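Long-range contacts in Myo-inositol 2-dehydrogenase (Lactobacillus plantarum WCFS1, PDB 3CEA), which probably catalyses the NAD-dependent oxidation of myo-inositol at its 2-hydroxyl, holding the dinucleotide on a Rossmann-fold domain: residues R10-G15 with E70-I75; L36-A41 with T58-Y63; A74-A79 with N97-K102. One frame throughout, in Å; residues are numbered along the deposited sequence.

Contact 1. Residues R10-G15 with E70-I75; sequences RAAIIG and ENIDAI. With NAD (nicotinamide-adenine-dinucleotide), chain E.
The carbonyl oxygen of Arg10 is gripped by two backbone amides: Asp73 N lies 2.7 Å from Arg10 O, in the carbonyl plane, and Ala74 N gives it a second, longer bond. Asp73 also accepts through its side chain, its OD2 taking Arg10 N at 3.0 Å in an almost straight bond (176°) on the anti side of the carboxylate. A short side chain with an acceptor at its end suits this turn into the strand. The arginine side chain bends at chi3 (65°), bringing NE within 2.8 Å of Asn71 O, close to the guanidinium plane. A water held by Glu70 OE1 and Asn71 N sits at that group's edge, its bond to Arg10 NH2 weak. Ala12 N bonds to Ala74 O in parallel register. Small Ala12 lets the CD1 methyl of Ile72 approach its CB to 3.7 Å, while the CD1 methyls of Ile14 and Ile75 touch. Ile14 CG2 packs 3.7 Å from adenine C2A of NAD, and Gly15, of a probable GxGxxG loop, passes so near O4B that a side chain would be crowded. Strand 9-14 runs between 74-77 and 34-40 in the parallel Rossmann sheet, and Met66 of helix 63-67 covers Ala12, Ile14 and Ile75.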
loop_
_atom_site.group_PDB
_atom_site.type_symbol
_atom_site.label_atom_id
_atom_site.label_comp_id
_atom_site.label_asym_id
_atom_site.label_seq_id
_atom_site.Cartn_x
_atom_site.Cartn_y
_atom_site.Cartn_z
ATOM N N ARG A 10 -11.155 39.190 21.367
ATOM C CA ARG A 10 -9.859 39.831 21.215
ATOM C C ARG A 10 -8.796 38.934 21.834
ATOM O O ARG A 10 -8.853 38.625 23.023
ATOM C CB ARG A 10 -9.870 41.228 21.841
ATOM C CG ARG A 10 -10.800 42.204 21.119
ATOM C CD ARG A 10 -10.783 43.597 21.734
ATOM N NE ARG A 10 -9.484 44.254 21.591
ATOM C CZ ARG A 10 -9.090 44.936 20.518
ATOM N NH1 ARG A 10 -9.886 45.062 19.461
ATOM N NH2 ARG A 10 -7.888 45.495 20.502
ATOM N N ALA A 11 -7.843 38.501 21.012
ATOM C CA ALA A 11 -6.855 37.509 21.430
ATOM C C ALA A 11 -5.410 37.979 21.293
ATOM O O ALA A 11 -5.100 38.876 20.503
ATOM C CB ALA A 11 -7.059 36.202 20.672
ATOM N N ALA A 12 -4.541 37.356 22.088
ATOM C CA ALA A 12 -3.102 37.562 22.017
ATOM C C ALA A 12 -2.396 36.211 21.958
ATOM O O ALA A 12 -2.976 35.180 22.312
ATOM C CB ALA A 12 -2.620 38.363 23.214
ATOM N N ILE A 13 -1.144 36.223 21.511
ATOM C CA ILE A 13 -0.338 35.008 21.441
ATOM C C ILE A 13 1.056 35.231 22.029
ATOM O O ILE A 13 1.710 36.238 21.750
ATOM C CB ILE A 13 -0.268 34.444 19.983
ATOM C CG1 ILE A 13 0.398 33.059 19.956
ATOM C CG2 ILE A 13 0.414 35.438 19.026
ATOM C CD1 ILE A 13 0.120 32.248 18.697
ATOM N N ILE A 14 1.488 34.300 22.872
ATOM C CA ILE A 14 2.872 34.276 23.328
ATOM C C ILE A 14 3.597 33.171 22.568
ATOM O O ILE A 14 3.138 32.031 22.536
ATOM C CB ILE A 14 2.996 34.046 24.854
ATOM C CG1 ILE A 14 2.096 35.016 25.629
ATOM C CG2 ILE A 14 4.455 34.190 25.296
ATOM C CD1 ILE A 14 1.890 34.643 27.089
ATOM N N GLY A 15 4.719 33.525 21.946
ATOM C CA GLY A 15 5.527 32.569 21.196
ATOM C C GLY A 15 5.128 32.482 19.737
ATOM O O GLY A 15 3.950 32.305 19.414
ATOM N N GLU A 70 -2.989 45.300 26.980
ATOM C CA GLU A 70 -3.910 44.986 25.891
ATOM C C GLU A 70 -5.317 44.657 26.384
ATOM O O GLU A 70 -5.496 44.041 27.439
ATOM C CB GLU A 70 -3.371 43.836 25.036
ATOM C CG GLU A 70 -2.053 44.133 24.324
ATOM C CD GLU A 70 -2.191 45.128 23.180
ATOM O OE1 GLU A 70 -3.142 45.010 22.378
ATOM O OE2 GLU A 70 -1.332 46.027 23.079
ATOM N N ASN A 71 -6.308 45.082 25.606
ATOM C CA ASN A 71 -7.696 44.710 25.839
ATOM C C ASN A 71 -7.994 43.388 25.134
ATOM O O ASN A 71 -8.273 43.366 23.932
ATOM C CB ASN A 71 -8.638 45.817 25.350
ATOM C CG ASN A 71 -10.086 45.590 25.766
ATOM O OD1 ASN A 71 -10.381 44.771 26.639
ATOM N ND2 ASN A 71 -10.998 46.329 25.142
ATOM N N ILE A 72 -7.914 42.292 25.886
ATOM C CA ILE A 72 -8.083 40.946 25.330
ATOM C C ILE A 72 -8.962 40.036 26.186
ATOM O O ILE A 72 -8.970 40.136 27.417
ATOM C CB ILE A 72 -6.719 40.244 25.066
ATOM C CG1 ILE A 72 -5.737 40.510 26.217
ATOM C CG2 ILE A 72 -6.147 40.682 23.714
ATOM C CD1 ILE A 72 -4.480 39.663 26.183
ATOM N N ASP A 73 -9.695 39.151 25.515
ATOM C CA ASP A 73 -10.565 38.171 26.167
ATOM C C ASP A 73 -9.837 36.847 26.384
ATOM O O ASP A 73 -10.129 36.119 27.334
ATOM C CB ASP A 73 -11.818 37.919 25.320
ATOM C CG ASP A 73 -12.599 39.189 25.024
ATOM O OD1 ASP A 73 -13.074 39.842 25.981
ATOM O OD2 ASP A 73 -12.747 39.528 23.829
ATOM N N ALA A 74 -8.897 36.542 25.492
ATOM C CA ALA A 74 -8.219 35.251 25.487
ATOM C C ALA A 74 -6.742 35.357 25.115
ATOM O O ALA A 74 -6.321 36.299 24.438
ATOM C CB ALA A 74 -8.935 34.283 24.549
ATOM N N ILE A 75 -5.964 34.374 25.560
ATOM C CA ILE A 75 -4.538 34.313 25.262
ATOM C C ILE A 75 -4.127 32.903 24.826
ATOM O O ILE A 75 -4.688 31.905 25.294
ATOM C CB ILE A 75 -3.682 34.820 26.461
ATOM C CG1 ILE A 75 -2.238 35.094 26.025
ATOM C CG2 ILE A 75 -3.760 33.853 27.651
ATOM C CD1 ILE A 75 -1.497 36.077 26.914
HETATM P PA NAD E . 10.102 27.374 19.777
HETATM O O1A NAD E . 10.203 27.082 18.329
HETATM O O2A NAD E . 11.430 27.383 20.430
HETATM O O5B NAD E . 9.332 28.773 19.979
HETATM C C5B NAD E . 9.286 29.400 21.245
HETATM C C4B NAD E . 8.816 30.845 21.089
HETATM O O4B NAD E . 8.478 31.399 22.349
HETATM C C3B NAD E . 9.890 31.736 20.485
HETATM O O3B NAD E . 9.289 32.499 19.468
HETATM C C2B NAD E . 10.343 32.630 21.623
HETATM O O2B NAD E . 10.659 33.935 21.192
HETATM C C1B NAD E . 9.145 32.630 22.559
HETATM N N9A NAD E . 9.555 32.767 23.969
HETATM C C8A NAD E . 10.475 32.000 24.643
HETATM N N7A NAD E . 10.560 32.441 25.919
HETATM C C5A NAD E . 9.711 33.482 26.068
HETATM C C6A NAD E . 9.412 34.293 27.157
HETATM N N6A NAD E . 9.826 33.941 28.369
HETATM N N1A NAD E . 8.478 35.305 27.013
HETATM C C2A NAD E . 7.848 35.508 25.795
HETATM N N3A NAD E . 8.152 34.697 24.716
HETATM C C4A NAD E . 9.069 33.700 24.850
HETATM O O3 NAD E . 9.148 26.297 20.501
HETATM P PN NAD E . 7.907 25.608 19.737
HETATM O O1N NAD E . 7.208 26.629 18.919
HETATM O O2N NAD E . 8.411 24.364 19.122
HETATM O O5D NAD E . 6.925 25.145 20.922
HETATM C C5D NAD E . 6.531 25.987 21.980
HETATM C C4D NAD E . 5.598 25.191 22.887
HETATM O O4D NAD E . 4.682 24.442 22.107
HETATM C C3D NAD E . 6.361 24.210 23.766
HETATM O O3D NAD E . 5.931 24.361 25.099
HETATM C C2D NAD E . 5.988 22.842 23.231
HETATM O O2D NAD E . 5.823 21.897 24.260
HETATM C C1D NAD E . 4.681 23.077 22.485
HETATM N N1N NAD E . 4.555 22.196 21.307
HETATM C C2N NAD E . 3.409 21.456 21.154
HETATM C C3N NAD E . 3.255 20.609 20.053
HETATM C C7N NAD E . 1.943 19.928 19.780
HETATM O O7N NAD E . 1.943 18.781 18.963
HETATM N N7N NAD E . 0.815 20.413 20.309
HETATM C C4N NAD E . 4.276 20.519 19.109
HETATM C C5N NAD E . 5.436 21.272 19.272
HETATM C C6N NAD E . 5.564 22.111 20.379
HETATM O O HOH W 1 -5.541 46.016 22.792
#

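Contact 2. Residues L36-A41 with T58-Y63. With NAD (nicotinamide-adenine-dinucleotide), chain E.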
loop_
_atom_site.group_PDB
_atom_site.type_symbol
_atom_site.label_atom_id
_atom_site.label_comp_id
_atom_site.label_asym_id
_atom_site.label_seq_id
_atom_site.Cartn_x
_atom_site.Cartn_y
_atom_site.Cartn_z
ATOM N N LEU A 36 -6.691 38.522 16.380
ATOM C CA LEU A 36 -5.375 38.553 17.017
ATOM C C LEU A 36 -4.842 39.985 17.047
ATOM O O LEU A 36 -4.521 40.561 16.004
ATOM C CB LEU A 36 -4.402 37.616 16.291
ATOM C CG LEU A 36 -3.032 37.344 16.925
ATOM C CD1 LEU A 36 -3.159 36.655 18.281
ATOM C CD2 LEU A 36 -2.183 36.508 15.983
ATOM N N VAL A 37 -4.749 40.547 18.250
ATOM C CA VAL A 37 -4.429 41.964 18.428
ATOM C C VAL A 37 -2.959 42.207 18.775
ATOM O O VAL A 37 -2.357 43.179 18.310
ATOM C CB VAL A 37 -5.343 42.622 19.496
ATOM C CG1 VAL A 37 -5.007 44.101 19.664
ATOM C CG2 VAL A 37 -6.810 42.455 19.115
ATOM N N ALA A 38 -2.391 41.326 19.594
ATOM C CA ALA A 38 -1.010 41.477 20.047
ATOM C C ALA A 38 -0.251 40.156 20.033
ATOM O O ALA A 38 -0.853 39.083 20.096
ATOM C CB ALA A 38 -0.975 42.100 21.433
ATOM N N ALA A 39 1.073 40.247 19.942
ATOM C CA ALA A 39 1.939 39.073 19.979
ATOM C C ALA A 39 3.167 39.328 20.845
ATOM O O ALA A 39 3.695 40.443 20.882
ATOM C CB ALA A 39 2.354 38.670 18.572
ATOM N N CYS A 40 3.613 38.287 21.541
ATOM C CA CYS A 40 4.790 38.379 22.398
ATOM C C CYS A 40 5.812 37.293 22.071
ATOM O O CYS A 40 5.489 36.105 22.057
ATOM C CB CYS A 40 4.388 38.314 23.872
ATOM S SG CYS A 40 5.755 38.562 25.024
ATOM N N ALA A 41 7.042 37.724 21.799
ATOM C CA ALA A 41 8.171 36.825 21.554
ATOM C C ALA A 41 9.477 37.495 21.978
ATOM O O ALA A 41 9.531 38.716 22.135
ATOM C CB ALA A 41 8.228 36.420 20.085
ATOM N N THR A 58 -0.027 45.349 17.821
ATOM C CA THR A 58 1.024 45.628 18.801
ATOM C C THR A 58 1.902 44.402 19.061
ATOM O O THR A 58 1.452 43.265 18.909
ATOM C CB THR A 58 0.428 46.124 20.140
ATOM O OG1 THR A 58 -0.894 46.636 19.928
ATOM C CG2 THR A 58 1.303 47.211 20.751
ATOM N N THR A 59 3.156 44.645 19.441
ATOM C CA THR A 59 4.105 43.575 19.767
ATOM C C THR A 59 4.830 43.845 21.080
ATOM O O THR A 59 5.065 44.996 21.446
ATOM C CB THR A 59 5.152 43.356 18.652
ATOM O OG1 THR A 59 5.673 44.620 18.222
ATOM C CG2 THR A 59 4.538 42.623 17.469
ATOM N N TYR A 60 5.183 42.768 21.780
ATOM C CA TYR A 60 5.836 42.852 23.084
ATOM C C TYR A 60 6.973 41.838 23.214
ATOM O O TYR A 60 6.990 40.822 22.519
ATOM C CB TYR A 60 4.815 42.616 24.203
ATOM C CG TYR A 60 3.756 43.691 24.339
ATOM C CD1 TYR A 60 2.587 43.651 23.576
ATOM C CD2 TYR A 60 3.915 44.740 25.242
ATOM C CE1 TYR A 60 1.609 44.632 23.705
ATOM C CE2 TYR A 60 2.941 45.728 25.379
ATOM C CZ TYR A 60 1.792 45.666 24.606
ATOM O OH TYR A 60 0.829 46.639 24.733
ATOM N N THR A 61 7.922 42.129 24.100
ATOM C CA THR A 61 8.954 41.164 24.489
ATOM C C THR A 61 8.687 40.661 25.910
ATOM O O THR A 61 9.165 39.595 26.306
ATOM C CB THR A 61 10.375 41.764 24.410
ATOM O OG1 THR A 61 10.421 43.000 25.136
ATOM C CG2 THR A 61 10.777 42.010 22.961
ATOM N N ASN A 62 7.921 41.446 26.663
ATOM C CA ASN A 62 7.484 41.086 28.005
ATOM C C ASN A 62 6.007 40.699 27.967
ATOM O O ASN A 62 5.159 41.510 27.585
ATOM C CB ASN A 62 7.708 42.263 28.962
ATOM C CG ASN A 62 7.763 41.842 30.423
ATOM O OD1 ASN A 62 6.846 41.198 30.938
ATOM N ND2 ASN A 62 8.840 42.221 31.101
ATOM N N TYR A 63 5.706 39.460 28.354
ATOM C CA TYR A 63 4.331 38.952 28.307
ATOM C C TYR A 63 3.430 39.589 29.367
ATOM O O TYR A 63 2.232 39.769 29.142
ATOM C CB TYR A 63 4.297 37.417 28.384
ATOM C CG TYR A 63 4.540 36.823 29.759
ATOM C CD1 TYR A 63 5.832 36.535 30.201
ATOM C CD2 TYR A 63 3.471 36.534 30.613
ATOM C CE1 TYR A 63 6.053 35.983 31.465
ATOM C CE2 TYR A 63 3.682 35.987 31.876
ATOM C CZ TYR A 63 4.973 35.711 32.294
ATOM O OH TYR A 63 5.182 35.167 33.540
HETATM P PA NAD E . 10.102 27.374 19.777
HETATM O O1A NAD E . 10.203 27.082 18.329
HETATM O O2A NAD E . 11.430 27.383 20.430
HETATM O O5B NAD E . 9.332 28.773 19.979
HETATM C C5B NAD E . 9.286 29.400 21.245
HETATM C C4B NAD E . 8.816 30.845 21.089
HETATM O O4B NAD E . 8.478 31.399 22.349
HETATM C C3B NAD E . 9.890 31.736 20.485
HETATM O O3B NAD E . 9.289 32.499 19.468
HETATM C C2B NAD E . 10.343 32.630 21.623
HETATM O O2B NAD E . 10.659 33.935 21.192
HETATM C C1B NAD E . 9.145 32.630 22.559
HETATM N N9A NAD E . 9.555 32.767 23.969
HETATM C C8A NAD E . 10.475 32.000 24.643
HETATM N N7A NAD E . 10.560 32.441 25.919
HETATM C C5A NAD E . 9.711 33.482 26.068
HETATM C C6A NAD E . 9.412 34.293 27.157
HETATM N N6A NAD E . 9.826 33.941 28.369
HETATM N N1A NAD E . 8.478 35.305 27.013
HETATM C C2A NAD E . 7.848 35.508 25.795
HETATM N N3A NAD E . 8.152 34.697 24.716
HETATM C C4A NAD E . 9.069 33.700 24.850
HETATM O O3 NAD E . 9.148 26.297 20.501
HETATM P PN NAD E . 7.907 25.608 19.737
HETATM O O1N NAD E . 7.208 26.629 18.919
HETATM O O2N NAD E . 8.411 24.364 19.122
HETATM O O5D NAD E . 6.925 25.145 20.922
HETATM C C5D NAD E . 6.531 25.987 21.980
HETATM C C4D NAD E . 5.598 25.191 22.887
HETATM O O4D NAD E . 4.682 24.442 22.107
HETATM C C3D NAD E . 6.361 24.210 23.766
HETATM O O3D NAD E . 5.931 24.361 25.099
HETATM C C2D NAD E . 5.988 22.842 23.231
HETATM O O2D NAD E . 5.823 21.897 24.260
HETATM C C1D NAD E . 4.681 23.077 22.485
HETATM N N1N NAD E . 4.555 22.196 21.307
HETATM C C2N NAD E . 3.409 21.456 21.154
HETATM C C3N NAD E . 3.255 20.609 20.053
HETATM C C7N NAD E . 1.943 19.928 19.780
HETATM O O7N NAD E . 1.943 18.781 18.963
HETATM N N7N NAD E . 0.815 20.413 20.309
HETATM C C4N NAD E . 4.276 20.519 19.109
HETATM C C5N NAD E . 5.436 21.272 19.272
HETATM C C6N NAD E . 5.564 22.111 20.379
#
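Cys40 and Tyr60 pair across two parallel strands of the Rossmann fold, 34-40 and 58-60, which helix 44-52 links as a beta-alpha-beta unit. Four backbone bonds join them: Thr58 N to Val37 O, Ala39 N to Thr58 O, Tyr60 N to Ala39 O, the shortest at 2.9 Å, and Ala41 N to Tyr60 O.

Cys40 can be followed outward. Its CB lies 3.9 Å from Tyr60 O; SG, anti to the backbone N (chi1 -175°), then extends to where the second strand turns into helix 63-67. There it lies 3.4 Å from Tyr63 N and 3.8 Å from Tyr63 CB, and it also packs against the CB of Tyr60. A compact, polarisable thiol fits this place between backbone and cofactor. Tyr60, on the same face, turns its ring so that Ala38 CB sits at the edge, near the ring plane, 4.3 Å from CE1; the methyl of an alanine is small enough to lie beside it. The phenol OH continues to Glu70, its hydrogen-bond partner. On the other face, Thr59 brings CA, CB and CG2 near Ala39 O; a beta-branched threonine suits an extended strand, and its side chain here rests on Leu47 and Lys51 of helix 44-52. Asn62 takes the N-cap position of helix 63-67, its OD1 receiving weak bonds from Lys64 N and Asp65 N. At the cofactor end Ala41 CB is 3.6 Å from NAD O2B, and Cys40 SG comes within 3.8 Å of NAD C2A on the adenine.

Contact 3. Residues A74-A79 with N97-K102. With NAD (nicotinamide-adenine-dinucleotide), chain E.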
loop_
_atom_site.group_PDB
_atom_site.type_symbol
_atom_site.label_atom_id
_atom_site.label_comp_id
_atom_site.label_asym_id
_atom_site.label_seq_id
_atom_site.Cartn_x
_atom_site.Cartn_y
_atom_site.Cartn_z
ATOM N N ALA A 74 -8.897 36.542 25.492
ATOM C CA ALA A 74 -8.219 35.251 25.487
ATOM C C ALA A 74 -6.742 35.357 25.115
ATOM O O ALA A 74 -6.321 36.299 24.438
ATOM C CB ALA A 74 -8.935 34.283 24.549
ATOM N N ILE A 75 -5.964 34.374 25.560
ATOM C CA ILE A 75 -4.538 34.313 25.262
ATOM C C ILE A 75 -4.127 32.903 24.826
ATOM O O ILE A 75 -4.688 31.905 25.294
ATOM C CB ILE A 75 -3.682 34.820 26.461
ATOM C CG1 ILE A 75 -2.238 35.094 26.025
ATOM C CG2 ILE A 75 -3.760 33.853 27.651
ATOM C CD1 ILE A 75 -1.497 36.077 26.914
ATOM N N PHE A 76 -3.165 32.840 23.908
ATOM C CA PHE A 76 -2.604 31.577 23.438
ATOM C C PHE A 76 -1.135 31.480 23.836
ATOM O O PHE A 76 -0.305 32.266 23.378
ATOM C CB PHE A 76 -2.772 31.446 21.919
ATOM C CG PHE A 76 -4.206 31.375 21.473
ATOM C CD1 PHE A 76 -4.939 32.537 21.247
ATOM C CD2 PHE A 76 -4.827 30.144 21.286
ATOM C CE1 PHE A 76 -6.266 32.476 20.841
ATOM C CE2 PHE A 76 -6.157 30.069 20.879
ATOM C CZ PHE A 76 -6.878 31.240 20.655
ATOM N N ILE A 77 -0.827 30.526 24.708
ATOM C CA ILE A 77 0.541 30.339 25.189
ATOM C C ILE A 77 1.255 29.235 24.399
ATOM O O ILE A 77 1.035 28.041 24.618
ATOM C CB ILE A 77 0.592 30.078 26.722
ATOM C CG1 ILE A 77 -0.052 31.242 27.483
ATOM C CG2 ILE A 77 2.032 29.868 27.193
ATOM C CD1 ILE A 77 -0.490 30.904 28.901
ATOM N N VAL A 78 2.092 29.666 23.457
ATOM C CA VAL A 78 2.931 28.770 22.665
ATOM C C VAL A 78 4.408 29.108 22.925
ATOM O O VAL A 78 5.246 29.071 22.018
ATOM C CB VAL A 78 2.605 28.856 21.148
ATOM C CG1 VAL A 78 3.005 27.562 20.445
ATOM C CG2 VAL A 78 1.121 29.134 20.920
ATOM N N ALA A 79 4.702 29.459 24.175
ATOM C CA ALA A 79 6.069 29.650 24.647
ATOM C C ALA A 79 6.583 28.306 25.173
ATOM O O ALA A 79 5.794 27.376 25.324
ATOM C CB ALA A 79 6.102 30.711 25.738
ATOM N N ASN A 97 -9.200 34.136 29.378
ATOM C CA ASN A 97 -9.368 32.736 29.018
ATOM C C ASN A 97 -8.064 32.258 28.399
ATOM O O ASN A 97 -7.446 32.978 27.613
ATOM C CB ASN A 97 -10.532 32.563 28.042
ATOM C CG ASN A 97 -11.858 33.013 28.631
ATOM O OD1 ASN A 97 -12.510 32.270 29.369
ATOM N ND2 ASN A 97 -12.265 34.237 28.307
ATOM N N VAL A 98 -7.637 31.052 28.761
ATOM C CA VAL A 98 -6.301 30.582 28.405
ATOM C C VAL A 98 -6.315 29.306 27.568
ATOM O O VAL A 98 -6.909 28.295 27.955
ATOM C CB VAL A 98 -5.413 30.363 29.666
ATOM C CG1 VAL A 98 -4.037 29.838 29.279
ATOM C CG2 VAL A 98 -5.279 31.648 30.468
ATOM N N PHE A 99 -5.660 29.378 26.412
ATOM C CA PHE A 99 -5.282 28.195 25.656
ATOM C C PHE A 99 -3.777 28.013 25.812
ATOM O O PHE A 99 -2.989 28.798 25.281
ATOM C CB PHE A 99 -5.659 28.343 24.181
ATOM C CG PHE A 99 -5.363 27.122 23.349
ATOM C CD1 PHE A 99 -4.093 26.920 22.805
ATOM C CD2 PHE A 99 -6.357 26.180 23.098
ATOM C CE1 PHE A 99 -3.813 25.796 22.035
ATOM C CE2 PHE A 99 -6.088 25.052 22.324
ATOM C CZ PHE A 99 -4.812 24.859 21.793
ATOM N N CYS A 100 -3.387 26.983 26.553
ATOM C CA CYS A 100 -1.977 26.687 26.773
ATOM C C CYS A 100 -1.582 25.420 26.028
ATOM O O CYS A 100 -2.289 24.410 26.086
ATOM C CB CYS A 100 -1.689 26.535 28.269
ATOM S SG CYS A 100 0.063 26.489 28.708
ATOM N N GLU A 101 -0.454 25.479 25.328
ATOM C CA GLU A 101 0.081 24.308 24.643
ATOM C C GLU A 101 0.556 23.238 25.616
ATOM O O GLU A 101 0.832 23.520 26.784
ATOM C CB GLU A 101 1.217 24.691 23.686
ATOM C CG GLU A 101 0.767 24.964 22.250
ATOM C CD GLU A 101 0.068 23.774 21.590
ATOM O OE1 GLU A 101 0.222 22.626 22.064
ATOM O OE2 GLU A 101 -0.632 23.991 20.578
ATOM N N LYS A 102 0.630 22.006 25.119
ATOM C CA LYS A 102 1.113 20.872 25.898
ATOM C C LYS A 102 2.643 20.930 25.995
ATOM O O LYS A 102 3.292 21.489 25.111
ATOM C CB LYS A 102 0.643 19.555 25.257
ATOM C CG LYS A 102 1.296 19.212 23.917
ATOM C CD LYS A 102 2.507 18.313 24.120
ATOM C CE LYS A 102 3.614 18.613 23.124
ATOM N NZ LYS A 102 4.740 17.645 23.233
HETATM P PA NAD E . 10.102 27.374 19.777
HETATM O O1A NAD E . 10.203 27.082 18.329
HETATM O O2A NAD E . 11.430 27.383 20.430
HETATM O O5B NAD E . 9.332 28.773 19.979
HETATM C C5B NAD E . 9.286 29.400 21.245
HETATM C C4B NAD E . 8.816 30.845 21.089
HETATM O O4B NAD E . 8.478 31.399 22.349
HETATM C C3B NAD E . 9.890 31.736 20.485
HETATM O O3B NAD E . 9.289 32.499 19.468
HETATM C C2B NAD E . 10.343 32.630 21.623
HETATM O O2B NAD E . 10.659 33.935 21.192
HETATM C C1B NAD E . 9.145 32.630 22.559
HETATM N N9A NAD E . 9.555 32.767 23.969
HETATM C C8A NAD E . 10.475 32.000 24.643
HETATM N N7A NAD E . 10.560 32.441 25.919
HETATM C C5A NAD E . 9.711 33.482 26.068
HETATM C C6A NAD E . 9.412 34.293 27.157
HETATM N N6A NAD E . 9.826 33.941 28.369
HETATM N N1A NAD E . 8.478 35.305 27.013
HETATM C C2A NAD E . 7.848 35.508 25.795
HETATM N N3A NAD E . 8.152 34.697 24.716
HETATM C C4A NAD E . 9.069 33.700 24.850
HETATM O O3 NAD E . 9.148 26.297 20.501
HETATM P PN NAD E . 7.907 25.608 19.737
HETATM O O1N NAD E . 7.208 26.629 18.919
HETATM O O2N NAD E . 8.411 24.364 19.122
HETATM O O5D NAD E . 6.925 25.145 20.922
HETATM C C5D NAD E . 6.531 25.987 21.980
HETATM C C4D NAD E . 5.598 25.191 22.887
HETATM O O4D NAD E . 4.682 24.442 22.107
HETATM C C3D NAD E . 6.361 24.210 23.766
HETATM O O3D NAD E . 5.931 24.361 25.099
HETATM C C2D NAD E . 5.988 22.842 23.231
HETATM O O2D NAD E . 5.823 21.897 24.260
HETATM C C1D NAD E . 4.681 23.077 22.485
HETATM N N1N NAD E . 4.555 22.196 21.307
HETATM C C2N NAD E . 3.409 21.456 21.154
HETATM C C3N NAD E . 3.255 20.609 20.053
HETATM C C7N NAD E . 1.943 19.928 19.780
HETATM O O7N NAD E . 1.943 18.781 18.963
HETATM N N7N NAD E . 0.815 20.413 20.309
HETATM C C4N NAD E . 4.276 20.519 19.109
HETATM C C5N NAD E . 5.436 21.272 19.272
HETATM C C6N NAD E . 5.564 22.111 20.379
#
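Strands 74-77 and 97-100 run parallel, their axes 4.8 Å apart and 16° from aligned, with bonds from Ile75 N to Asn97 O, Phe99 N to Ile75 O, Ile77 N to Phe99 O and Glu101 N to Ile77 O. On one face Phe76 and Phe99 cross at an oblique angle, planes at 45°. Phe99 holds its CG anti to the backbone N (chi1 -177°) while Phe76 sets its CG anti to the carbonyl carbon, beside its backbone N, which brings CD2 of Phe76 to 3.5 Å from Phe99 CB. The other face is apolar: Ile77 CD1 meets Val98 CG1 at 3.7 Å, the CG2 methyls of Ile75 and Val98 lie side by side, and Cys100 SG packs on Ile77 CB. The branched isoleucines and valine suit such a buried strand pair.

Past the strand ends the chain becomes a cofactor site. Glu101 lays its CG against Val78 CG1, and a bend at chi2 carries OE1 to the carboxamide, where it accepts from NAD N7N at 2.9 Å and also from Lys102 N; OE2 is held by His23. Replacing Glu101 with an alanine would probably leave N7N and His23 without this acceptor, and the nicotinamide freer to turn. The nicotinamide ribose donates its O2D hydroxyl to Lys102 O (2.7 Å) and its O3D to Ala79 O (3.0 Å). Helix 295-311 covers the phenylalanine face, Phe305 meeting both rings, while helix 84-93, the crossover between the strands, packs on Ile77 and Cys100, and strand 9-14 lies on the far side of 74-77.

All three contacts belong to five neighbouring strands of one parallel sheet, in the order 58-60, 34-40, 9-14, 74-77, 97-100. Contact 1 is in the middle: segment 10-15 meets contact 2 through Gly15 N and Cys40 O, 2.7 Å apart, and meets contact 3 through Ile14 O and Val78 N, also 2.7 Å. Contacts 1 and 3 share Ala74 and Ile75, their centres about 9 Å apart, whereas contacts 2 and 3 do not touch, their nearest atoms about 5 Å apart. Their carboxyl-terminal ends line up along NAD: contacts 1 and 2 both border the adenosine half, contact 1 through Ile14 and Gly15, and contact 3 borders the nicotinamide half.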